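Side-chain contacts in Nitrate/nitrite binding protein NrtA (Synechocystis sp., PDB 2G29), which binds nitrate as the periplasmic solute-binding component of the ABC transporter NrtABCD, which takes up nitrate and probably also nitrite: residues Gln195-Val200 against Leu216-Gln221; Arg172-Ala177 against Tyr225-Thr230; Ala41-Ala46 against Gln281-Arg286; Leu137-Gly140 against Pro145-Glu148. One frame throughout, in Å; residues are numbered along the deposited sequence.

From the N terminus, the loop 41-46 after the first strand opens contact 3, which closes only at the end of helix 276-284 and encloses the other three. Contact 4 comes next and closes at once, folding the loop 137-140 back onto the start of helix 146-151. Helix 166-177 then opens contact 2, and contact 1 is nested inside it, pairing helices 196-201 and 214-221 before strand 225-229 closes contact 2. No two contacts cross along the chain. Contacts 1, 2 and 4 gather around the sheet that contains strand 126-130, whereas contact 3 lies beside the other five-stranded sheet. Contacts 2 and 4 touch directly, through Trp174 and Tyr225.

Contact 1 of 4, residues Gln195-Val200 against Leu216-Gln221; sequences QMVANV and LQTVNQ
The carboxamides of Gln217 and Gln221 meet Val197 by opposite kinds of atom, the first with its oxygen and the second with its nitrogen. Gln217 OE1 lies 3.6 Å from Val197 CG2, with Val197 CB and CG1 scarcely farther, so the isopropyl group gathers round that oxygen. The other end of this amide is held, NE2 donating to Asp295. Gln221 NE2 approaches the other methyl, Val197 CG1, at 3.6 Å. A third flat group, the amide of Asn199, has Gln195 O close to its plane: ND2 donates to it over 2.8 Å, nearly straight at 169°, while the backbone N of Asn199 binds the same oxygen from the opposite face of the carbonyl.

Val197 places CG1 anti to its backbone N (chi1 173°), which sends CG1 toward Gln221 and sets CG2 between Gln217 OE1 and Thr218 OG1, the latter 3.6 Å away. That hydroxyl is bonded to Trp214 O within its own helix, so what it offers the valine is packing. Cutting Val197 back to an alanine is likely to open a gap here, leaving both glutamine amides and the threonine without the methyls that fill the space between the helices. The two short helical segments have axes 10.2 Å apart at their closest and cross at -42°. Val200 and Thr218, one from each helix, both rest on Phe208 of strand 207-211. Helix 196-201 makes the beta-alpha-beta crossover between parallel strands 187-190 and 207-211, and the contact packs it against the helix that follows, as in the alpha/beta domains of periplasmic binding proteins.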
# COMPACT_ATOMS: atom_id res chain seq x y z
N GLN A 195 -9.82 -7.20 9.15
CA GLN A 195 -11.20 -7.60 9.35
C GLN A 195 -11.91 -7.92 8.03
O GLN A 195 -13.10 -8.26 8.03
CB GLN A 195 -11.98 -6.48 10.07
CG GLN A 195 -11.48 -6.25 11.51
CD GLN A 195 -12.10 -5.02 12.16
OE1 GLN A 195 -13.29 -4.72 11.96
NE2 GLN A 195 -11.31 -4.31 12.96
N MET A 196 -11.18 -7.86 6.90
CA MET A 196 -11.80 -8.15 5.60
C MET A 196 -12.34 -9.57 5.52
O MET A 196 -13.48 -9.77 5.05
CB MET A 196 -10.79 -7.89 4.48
CG MET A 196 -10.50 -6.44 4.19
SD MET A 196 -11.86 -5.74 3.23
CE MET A 196 -11.22 -4.09 2.94
N VAL A 197 -11.54 -10.56 5.92
CA VAL A 197 -11.98 -11.95 5.85
C VAL A 197 -13.24 -12.18 6.72
O VAL A 197 -14.21 -12.80 6.25
CB VAL A 197 -10.79 -12.89 6.25
CG1 VAL A 197 -11.27 -14.36 6.36
CG2 VAL A 197 -9.72 -12.82 5.18
N ALA A 198 -13.26 -11.64 7.94
CA ALA A 198 -14.44 -11.84 8.81
C ALA A 198 -15.68 -11.22 8.19
O ALA A 198 -16.80 -11.76 8.32
CB ALA A 198 -14.19 -11.23 10.17
N ASN A 199 -15.51 -10.09 7.52
CA ASN A 199 -16.63 -9.43 6.89
C ASN A 199 -17.17 -10.17 5.68
O ASN A 199 -18.40 -10.28 5.53
CB ASN A 199 -16.26 -7.99 6.52
CG ASN A 199 -16.50 -7.03 7.66
OD1 ASN A 199 -17.55 -6.39 7.72
ND2 ASN A 199 -15.55 -6.96 8.58
N VAL A 200 -16.30 -10.71 4.83
CA VAL A 200 -16.83 -11.41 3.66
C VAL A 200 -17.57 -12.67 4.13
O VAL A 200 -18.56 -13.09 3.52
CB VAL A 200 -15.73 -11.70 2.57
CG1 VAL A 200 -14.83 -12.84 2.97
CG2 VAL A 200 -16.43 -11.96 1.20
N LEU A 216 -4.83 -14.48 0.20
CA LEU A 216 -4.58 -15.91 0.27
C LEU A 216 -5.37 -16.53 1.41
O LEU A 216 -5.87 -17.66 1.27
CB LEU A 216 -3.08 -16.20 0.44
CG LEU A 216 -2.72 -17.71 0.57
CD1 LEU A 216 -3.30 -18.55 -0.56
CD2 LEU A 216 -1.21 -17.86 0.55
N GLN A 217 -5.53 -15.83 2.54
CA GLN A 217 -6.28 -16.41 3.62
C GLN A 217 -7.73 -16.63 3.17
O GLN A 217 -8.37 -17.60 3.54
CB GLN A 217 -6.24 -15.51 4.85
CG GLN A 217 -7.11 -16.10 5.97
CD GLN A 217 -6.96 -15.38 7.28
OE1 GLN A 217 -7.79 -14.54 7.64
NE2 GLN A 217 -5.88 -15.68 8.00
N THR A 218 -8.24 -15.70 2.36
CA THR A 218 -9.61 -15.82 1.86
C THR A 218 -9.77 -17.13 1.07
O THR A 218 -10.77 -17.87 1.25
CB THR A 218 -9.93 -14.65 0.92
OG1 THR A 218 -9.91 -13.41 1.65
CG2 THR A 218 -11.30 -14.81 0.30
N VAL A 219 -8.78 -17.39 0.20
CA VAL A 219 -8.77 -18.60 -0.63
C VAL A 219 -8.63 -19.85 0.25
O VAL A 219 -9.41 -20.81 0.14
CB VAL A 219 -7.62 -18.53 -1.65
CG1 VAL A 219 -7.40 -19.90 -2.33
CG2 VAL A 219 -7.93 -17.48 -2.73
N ASN A 220 -7.66 -19.82 1.15
CA ASN A 220 -7.44 -20.99 1.97
C ASN A 220 -8.59 -21.32 2.91
O ASN A 220 -8.82 -22.50 3.20
CB ASN A 220 -6.12 -20.88 2.76
CG ASN A 220 -4.88 -21.02 1.88
OD1 ASN A 220 -4.96 -21.53 0.79
ND2 ASN A 220 -3.72 -20.57 2.37
N GLN A 221 -9.31 -20.30 3.37
CA GLN A 221 -10.45 -20.56 4.23
C GLN A 221 -11.70 -20.91 3.42
O GLN A 221 -12.71 -21.32 3.98
CB GLN A 221 -10.71 -19.35 5.16
CG GLN A 221 -9.63 -19.22 6.22
CD GLN A 221 -9.94 -18.25 7.34
OE1 GLN A 221 -9.05 -17.89 8.12
NE2 GLN A 221 -11.18 -17.82 7.44

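Contact 2 of 4, residues Arg172-Ala177 against Tyr225-Thr230; sequences RYWLAA and YQALTT
Trp174 reaches from helix 166-177 to Ala227 and Leu228, at the corner where strand 225-229 changes course. The backbones stay well apart: the closest CA atoms, of Trp174 and Thr230, are separated by 9.8 Å, and only the indole of Trp174 bridges the gap, to Ala227 and Leu228 rather than to Thr230. Ala227 and Leu228 both pair with Ile128 on strand 126-130, a classic beta bulge. It turns two successive side chains, rather than one, toward the helix.

Leu228 CD2 lies over one face of the indole at its five-membered ring, 3.5 Å from Trp174 CD1 and equally near NE1. The leucine gets there with CG set between its backbone N and carbonyl carbon (chi1 60°), and the two side chains run alongside each other in opposite directions. Ala227 CB comes in obliquely at the six-membered ring, 3.8 Å from Trp174 CZ2. Strand 225-229 is one of the two edge strands of a mixed five-stranded sheet of the binding-protein fold, and the tryptophan packs helix 166-177 on this border and on Ile128 of the next strand.

The indole is also held at its polar atom, NE1 donating to Gly140 O. With a leucine in place of Trp174, Gly140 O would probably lose its donor and Leu228 CD2 the flat surface it lies on. Nitrate is bound close by: His167 lies earlier on the same helix, and the side chain of Leu228 is about 7 Å from that of Gln126, whose backbone N is hydrogen-bonded to Thr230 OG1.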
# COMPACT_ATOMS: atom_id res chain seq x y z
N ARG A 172 -11.84 0.54 -7.52
CA ARG A 172 -12.62 1.45 -8.35
C ARG A 172 -12.10 1.42 -9.78
O ARG A 172 -12.88 1.49 -10.74
CB ARG A 172 -12.54 2.88 -7.85
CG ARG A 172 -13.32 3.13 -6.59
CD ARG A 172 -13.12 4.55 -6.09
NE ARG A 172 -13.99 4.79 -4.93
CZ ARG A 172 -15.00 5.67 -4.92
NH1 ARG A 172 -15.26 6.43 -5.99
NH2 ARG A 172 -15.79 5.71 -3.86
N TYR A 173 -10.78 1.32 -9.97
CA TYR A 173 -10.23 1.29 -11.33
C TYR A 173 -10.69 0.05 -12.08
O TYR A 173 -11.10 0.10 -13.26
CB TYR A 173 -8.68 1.35 -11.26
CG TYR A 173 -8.01 1.58 -12.59
CD1 TYR A 173 -7.61 2.86 -12.96
CD2 TYR A 173 -7.90 0.54 -13.53
CE1 TYR A 173 -7.10 3.12 -14.23
CE2 TYR A 173 -7.42 0.81 -14.82
CZ TYR A 173 -7.03 2.08 -15.17
OH TYR A 173 -6.61 2.44 -16.46
N TRP A 174 -10.64 -1.09 -11.39
CA TRP A 174 -11.03 -2.37 -11.97
C TRP A 174 -12.52 -2.37 -12.31
O TRP A 174 -12.91 -2.79 -13.43
CB TRP A 174 -10.67 -3.47 -10.95
CG TRP A 174 -11.20 -4.88 -11.20
CD1 TRP A 174 -10.82 -5.76 -12.17
CD2 TRP A 174 -12.11 -5.57 -10.37
NE1 TRP A 174 -11.43 -6.97 -11.98
CE2 TRP A 174 -12.25 -6.88 -10.88
CE3 TRP A 174 -12.84 -5.22 -9.23
CZ2 TRP A 174 -13.08 -7.84 -10.29
CZ3 TRP A 174 -13.66 -6.15 -8.64
CH2 TRP A 174 -13.78 -7.46 -9.18
N LEU A 175 -13.36 -1.89 -11.40
CA LEU A 175 -14.80 -1.90 -11.64
C LEU A 175 -15.16 -0.91 -12.73
O LEU A 175 -15.99 -1.21 -13.59
CB LEU A 175 -15.60 -1.60 -10.36
CG LEU A 175 -15.57 -2.78 -9.36
CD1 LEU A 175 -16.01 -2.35 -7.97
CD2 LEU A 175 -16.48 -3.91 -9.87
N ALA A 176 -14.50 0.24 -12.75
CA ALA A 176 -14.77 1.22 -13.78
C ALA A 176 -14.34 0.73 -15.15
O ALA A 176 -15.03 1.00 -16.13
CB ALA A 176 -14.08 2.56 -13.44
N ALA A 177 -13.21 0.03 -15.25
CA ALA A 177 -12.77 -0.49 -16.56
C ALA A 177 -13.83 -1.46 -17.05
O ALA A 177 -14.03 -1.63 -18.26
CB ALA A 177 -11.42 -1.21 -16.42
N TYR A 225 -13.02 -16.12 -3.57
CA TYR A 225 -11.94 -16.43 -4.51
C TYR A 225 -11.31 -15.12 -4.99
O TYR A 225 -11.84 -14.04 -4.77
CB TYR A 225 -12.43 -17.28 -5.70
CG TYR A 225 -13.28 -16.58 -6.74
CD1 TYR A 225 -12.72 -16.13 -7.93
CD2 TYR A 225 -14.67 -16.43 -6.56
CE1 TYR A 225 -13.50 -15.58 -8.93
CE2 TYR A 225 -15.46 -15.88 -7.55
CZ TYR A 225 -14.89 -15.46 -8.73
OH TYR A 225 -15.65 -14.94 -9.75
N GLN A 226 -10.15 -15.22 -5.61
CA GLN A 226 -9.42 -14.05 -6.05
C GLN A 226 -9.56 -13.80 -7.53
O GLN A 226 -9.34 -14.71 -8.32
CB GLN A 226 -7.94 -14.18 -5.66
CG GLN A 226 -7.09 -12.93 -6.02
CD GLN A 226 -5.84 -12.77 -5.17
OE1 GLN A 226 -5.08 -11.80 -5.34
NE2 GLN A 226 -5.63 -13.67 -4.25
N ALA A 227 -9.93 -12.58 -7.87
CA ALA A 227 -10.08 -12.16 -9.27
C ALA A 227 -8.72 -11.83 -9.88
O ALA A 227 -8.43 -12.19 -11.02
CB ALA A 227 -11.02 -10.94 -9.34
N LEU A 228 -7.86 -11.16 -9.10
CA LEU A 228 -6.54 -10.77 -9.58
C LEU A 228 -5.69 -10.31 -8.42
O LEU A 228 -6.22 -10.02 -7.33
CB LEU A 228 -6.66 -9.60 -10.58
CG LEU A 228 -7.31 -8.34 -9.96
CD1 LEU A 228 -6.23 -7.39 -9.45
CD2 LEU A 228 -8.16 -7.64 -11.02
N THR A 229 -4.38 -10.30 -8.66
CA THR A 229 -3.40 -9.74 -7.74
C THR A 229 -3.06 -8.41 -8.44
O THR A 229 -3.00 -8.31 -9.67
CB THR A 229 -2.21 -10.68 -7.51
OG1 THR A 229 -1.35 -10.10 -6.53
CG2 THR A 229 -1.44 -10.94 -8.82
N THR A 230 -2.84 -7.36 -7.66
CA THR A 230 -2.76 -6.04 -8.25
C THR A 230 -1.66 -5.69 -9.19
O THR A 230 -1.80 -4.75 -9.95
CB THR A 230 -2.99 -4.96 -7.15
OG1 THR A 230 -2.06 -5.16 -6.08
CG2 THR A 230 -4.39 -5.09 -6.57

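Contact 3 of 4, residues Ala41-Ala46 against Gln281-Arg286; sequences ALTDAA and QILSKR
Leu283 sends one methyl, CD1, between Thr43 and Ala46, where the opposing loop runs into helix 46-53. Its CG stands anti to its carbonyl carbon (chi1 -59°) and the chain then continues extended (chi2 178°), which carries CD1 well away from helix 276-284. There it lies 4.0 Å from Thr43 CG2 and the same distance from Ala46 CB. Thr43 is rotated with OG1 anti to the carbonyl carbon and CG2 anti to the backbone N, and its methyl branch, not its hydroxyl, is nearest the leucine; the two side chains cross at about a right angle.

Thr43 and Ala46 are held together by the 3-10 turn at 43-45, in which Ala46 N donates to Thr43 O over 2.9 Å. Met279, one helical turn before Leu283, touches both of them, and Ile49 also packs on the leucine. On the other side of the turn, Asp44 forms a salt bridge with Lys240, a nitrate-binding residue, and the side chain of Thr43 is about 8 Å from that of Gln126, another. Across the contact itself methyl meets methyl with no hydrogen bond, so its hold depends on shape and burial instead of on any directional bond.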
# COMPACT_ATOMS: atom_id res chain seq x y z
N ALA A 41 -1.37 -5.01 10.01
CA ALA A 41 -0.95 -6.41 9.81
C ALA A 41 -1.11 -6.84 8.37
O ALA A 41 -2.16 -7.40 7.98
CB ALA A 41 -1.76 -7.33 10.73
N LEU A 42 -0.06 -6.58 7.61
CA LEU A 42 0.05 -6.83 6.18
C LEU A 42 1.50 -7.18 5.85
O LEU A 42 2.41 -6.57 6.41
CB LEU A 42 -0.32 -5.56 5.41
CG LEU A 42 -1.76 -5.13 5.62
CD1 LEU A 42 -1.89 -3.65 5.31
CD2 LEU A 42 -2.69 -5.97 4.77
N THR A 43 1.70 -8.09 4.90
CA THR A 43 3.04 -8.50 4.53
C THR A 43 3.91 -7.32 4.12
O THR A 43 5.12 -7.32 4.39
CB THR A 43 3.00 -9.52 3.42
OG1 THR A 43 2.06 -10.53 3.78
CG2 THR A 43 4.39 -10.18 3.25
N ASP A 44 3.33 -6.29 3.50
CA ASP A 44 4.15 -5.15 3.09
C ASP A 44 4.62 -4.23 4.23
O ASP A 44 5.30 -3.23 4.00
CB ASP A 44 3.50 -4.36 1.94
CG ASP A 44 2.05 -4.00 2.18
OD1 ASP A 44 1.66 -3.74 3.32
OD2 ASP A 44 1.33 -3.94 1.17
N ALA A 45 4.30 -4.60 5.47
CA ALA A 45 4.84 -3.91 6.65
C ALA A 45 6.15 -4.61 7.04
O ALA A 45 6.84 -4.15 7.93
CB ALA A 45 3.85 -4.02 7.81
N ALA A 46 6.46 -5.73 6.36
CA ALA A 46 7.66 -6.50 6.73
C ALA A 46 8.94 -5.71 6.96
O ALA A 46 9.63 -5.94 7.93
CB ALA A 46 7.94 -7.62 5.71
N GLN A 281 8.05 -16.63 8.84
CA GLN A 281 7.94 -17.22 10.19
C GLN A 281 7.82 -16.10 11.23
O GLN A 281 7.05 -16.18 12.18
CB GLN A 281 9.17 -18.03 10.55
CG GLN A 281 9.35 -19.27 9.73
CD GLN A 281 10.64 -19.97 10.12
OE1 GLN A 281 11.67 -19.32 10.27
NE2 GLN A 281 10.58 -21.29 10.28
N ILE A 282 8.61 -15.04 11.03
CA ILE A 282 8.59 -13.89 11.92
C ILE A 282 7.23 -13.21 11.86
O ILE A 282 6.61 -12.99 12.89
CB ILE A 282 9.70 -12.89 11.54
CG1 ILE A 282 11.09 -13.49 11.85
CG2 ILE A 282 9.56 -11.60 12.36
CD1 ILE A 282 12.27 -12.67 11.26
N LEU A 283 6.74 -12.92 10.65
CA LEU A 283 5.45 -12.24 10.55
C LEU A 283 4.29 -13.06 11.14
O LEU A 283 3.33 -12.52 11.69
CB LEU A 283 5.14 -11.92 9.09
CG LEU A 283 6.19 -11.02 8.41
CD1 LEU A 283 5.83 -10.80 6.95
CD2 LEU A 283 6.32 -9.68 9.16
N SER A 284 4.40 -14.38 11.03
CA SER A 284 3.35 -15.26 11.51
C SER A 284 3.14 -15.29 13.02
O SER A 284 2.04 -15.54 13.49
CB SER A 284 3.63 -16.68 10.98
OG SER A 284 2.68 -17.61 11.48
N LYS A 285 4.21 -15.00 13.75
CA LYS A 285 4.21 -15.07 15.21
C LYS A 285 3.15 -14.22 15.88
O LYS A 285 2.71 -13.19 15.36
CB LYS A 285 5.60 -14.67 15.77
CG LYS A 285 6.77 -15.47 15.21
CD LYS A 285 8.12 -15.02 15.79
CE LYS A 285 9.29 -15.66 15.02
NZ LYS A 285 10.64 -15.14 15.44
N ARG A 286 2.75 -14.66 17.07
CA ARG A 286 1.75 -13.95 17.84
C ARG A 286 2.23 -12.53 18.11
O ARG A 286 1.42 -11.64 18.29
CB ARG A 286 1.52 -14.68 19.17
CG ARG A 286 0.64 -13.91 20.14
CD ARG A 286 -0.76 -13.76 19.61
NE ARG A 286 -1.72 -13.42 20.66
CZ ARG A 286 -3.03 -13.63 20.56
NH1 ARG A 286 -3.52 -14.17 19.45
NH2 ARG A 286 -3.84 -13.31 21.55

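Contact 4 of 4, residues Leu137-Gly140 against Pro145-Glu148; sequences LKVG and PLKE
Val139, whose CG2 methyl packs on Pro145 and Leu146, is anchored by its backbone. Val139 N donates to Tyr225 OH over 3.0 Å. That hydroxyl is gripped twice, since it is also bonded to Tyr134 O, so the tyrosine links two points of the same loop.

Val139 CG2 lies 3.9 Å from Pro145 CG, at the tip of the pyrrolidine ring, and equally close to Leu146 CD2. The valine has CG1 anti to its backbone N (chi1 -180°) and CG2 anti to the carbonyl carbon, the rotation that gives both neighbours the same methyl. Leu137 adds a second, more open layer: its extended chain brings CD1 within 3.9 Å of Pro145 O and 4.3 Å of Leu146 CD2. The first of these is a methyl against a carbonyl oxygen, the second purely apolar.

Between them Lys138 adopts a left-handed backbone conformation (phi 45°, psi 54°) and directs its own CB away, while Leu137 and Val139 both point theirs to the helix start. No hydrogen bond joins the two segments, which meet through packing, with the loop further held by Tyr225.

The inner side of this small cluster is well covered. Val139 and Leu146 both rest on Leu130 of strand 126-130 and on Trp174 of helix 166-177, and Leu146 reaches Leu175 as well. Lys147, on the exposed side, forms a salt bridge with Asp185, so helix 146-151 is tied to the loop before strand 187-190 besides being wedged between the 137-140 loop and helix 166-177.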
# COMPACT_ATOMS: atom_id res chain seq x y z
N LEU A 137 -19.08 -17.20 -12.38
CA LEU A 137 -18.63 -16.20 -13.35
C LEU A 137 -17.13 -16.22 -13.64
O LEU A 137 -16.69 -15.62 -14.64
CB LEU A 137 -19.04 -14.79 -12.89
CG LEU A 137 -20.54 -14.53 -12.75
CD1 LEU A 137 -20.81 -13.13 -12.22
CD2 LEU A 137 -21.19 -14.69 -14.12
N LYS A 138 -16.37 -16.87 -12.76
CA LYS A 138 -14.93 -16.98 -12.94
C LYS A 138 -14.29 -15.64 -13.36
O LYS A 138 -13.56 -15.55 -14.35
CB LYS A 138 -14.64 -18.06 -14.00
CG LYS A 138 -15.11 -19.44 -13.55
CD LYS A 138 -14.89 -20.49 -14.62
CE LYS A 138 -15.26 -21.87 -14.11
NZ LYS A 138 -14.92 -22.92 -15.11
N VAL A 139 -14.56 -14.61 -12.56
CA VAL A 139 -14.08 -13.28 -12.89
C VAL A 139 -12.59 -13.09 -12.67
O VAL A 139 -12.05 -13.53 -11.66
CB VAL A 139 -14.87 -12.21 -12.08
CG1 VAL A 139 -14.37 -10.79 -12.43
CG2 VAL A 139 -16.39 -12.35 -12.37
N GLY A 140 -11.94 -12.44 -13.64
CA GLY A 140 -10.52 -12.11 -13.57
C GLY A 140 -10.32 -10.59 -13.69
O GLY A 140 -11.01 -9.83 -13.03
N PRO A 145 -18.56 -8.80 -16.33
CA PRO A 145 -19.62 -9.76 -15.97
C PRO A 145 -20.31 -9.45 -14.64
O PRO A 145 -21.44 -9.89 -14.37
CB PRO A 145 -18.88 -11.10 -15.93
CG PRO A 145 -17.43 -10.72 -15.73
CD PRO A 145 -17.30 -9.49 -16.60
N LEU A 146 -19.64 -8.68 -13.79
CA LEU A 146 -20.24 -8.33 -12.51
C LEU A 146 -21.39 -7.34 -12.63
O LEU A 146 -22.18 -7.20 -11.71
CB LEU A 146 -19.18 -7.74 -11.57
CG LEU A 146 -18.08 -8.71 -11.17
CD1 LEU A 146 -17.06 -7.92 -10.32
CD2 LEU A 146 -18.62 -9.89 -10.36
N LYS A 147 -21.47 -6.64 -13.75
CA LYS A 147 -22.52 -5.64 -13.91
C LYS A 147 -23.94 -6.24 -13.73
O LYS A 147 -24.73 -5.77 -12.89
CB LYS A 147 -22.37 -4.99 -15.28
CG LYS A 147 -23.40 -3.93 -15.58
CD LYS A 147 -22.72 -2.67 -16.13
CE LYS A 147 -23.72 -1.57 -16.35
NZ LYS A 147 -23.44 -0.41 -15.48
N GLU A 148 -24.25 -7.27 -14.51
CA GLU A 148 -25.54 -7.92 -14.40
C GLU A 148 -25.71 -8.65 -13.07
O GLU A 148 -26.81 -8.74 -12.53
CB GLU A 148 -25.73 -8.93 -15.53
CG GLU A 148 -25.90 -8.34 -16.93
CD GLU A 148 -26.48 -9.35 -17.91
OE1 GLU A 148 -26.08 -10.54 -17.85
OE2 GLU A 148 -27.33 -8.96 -18.75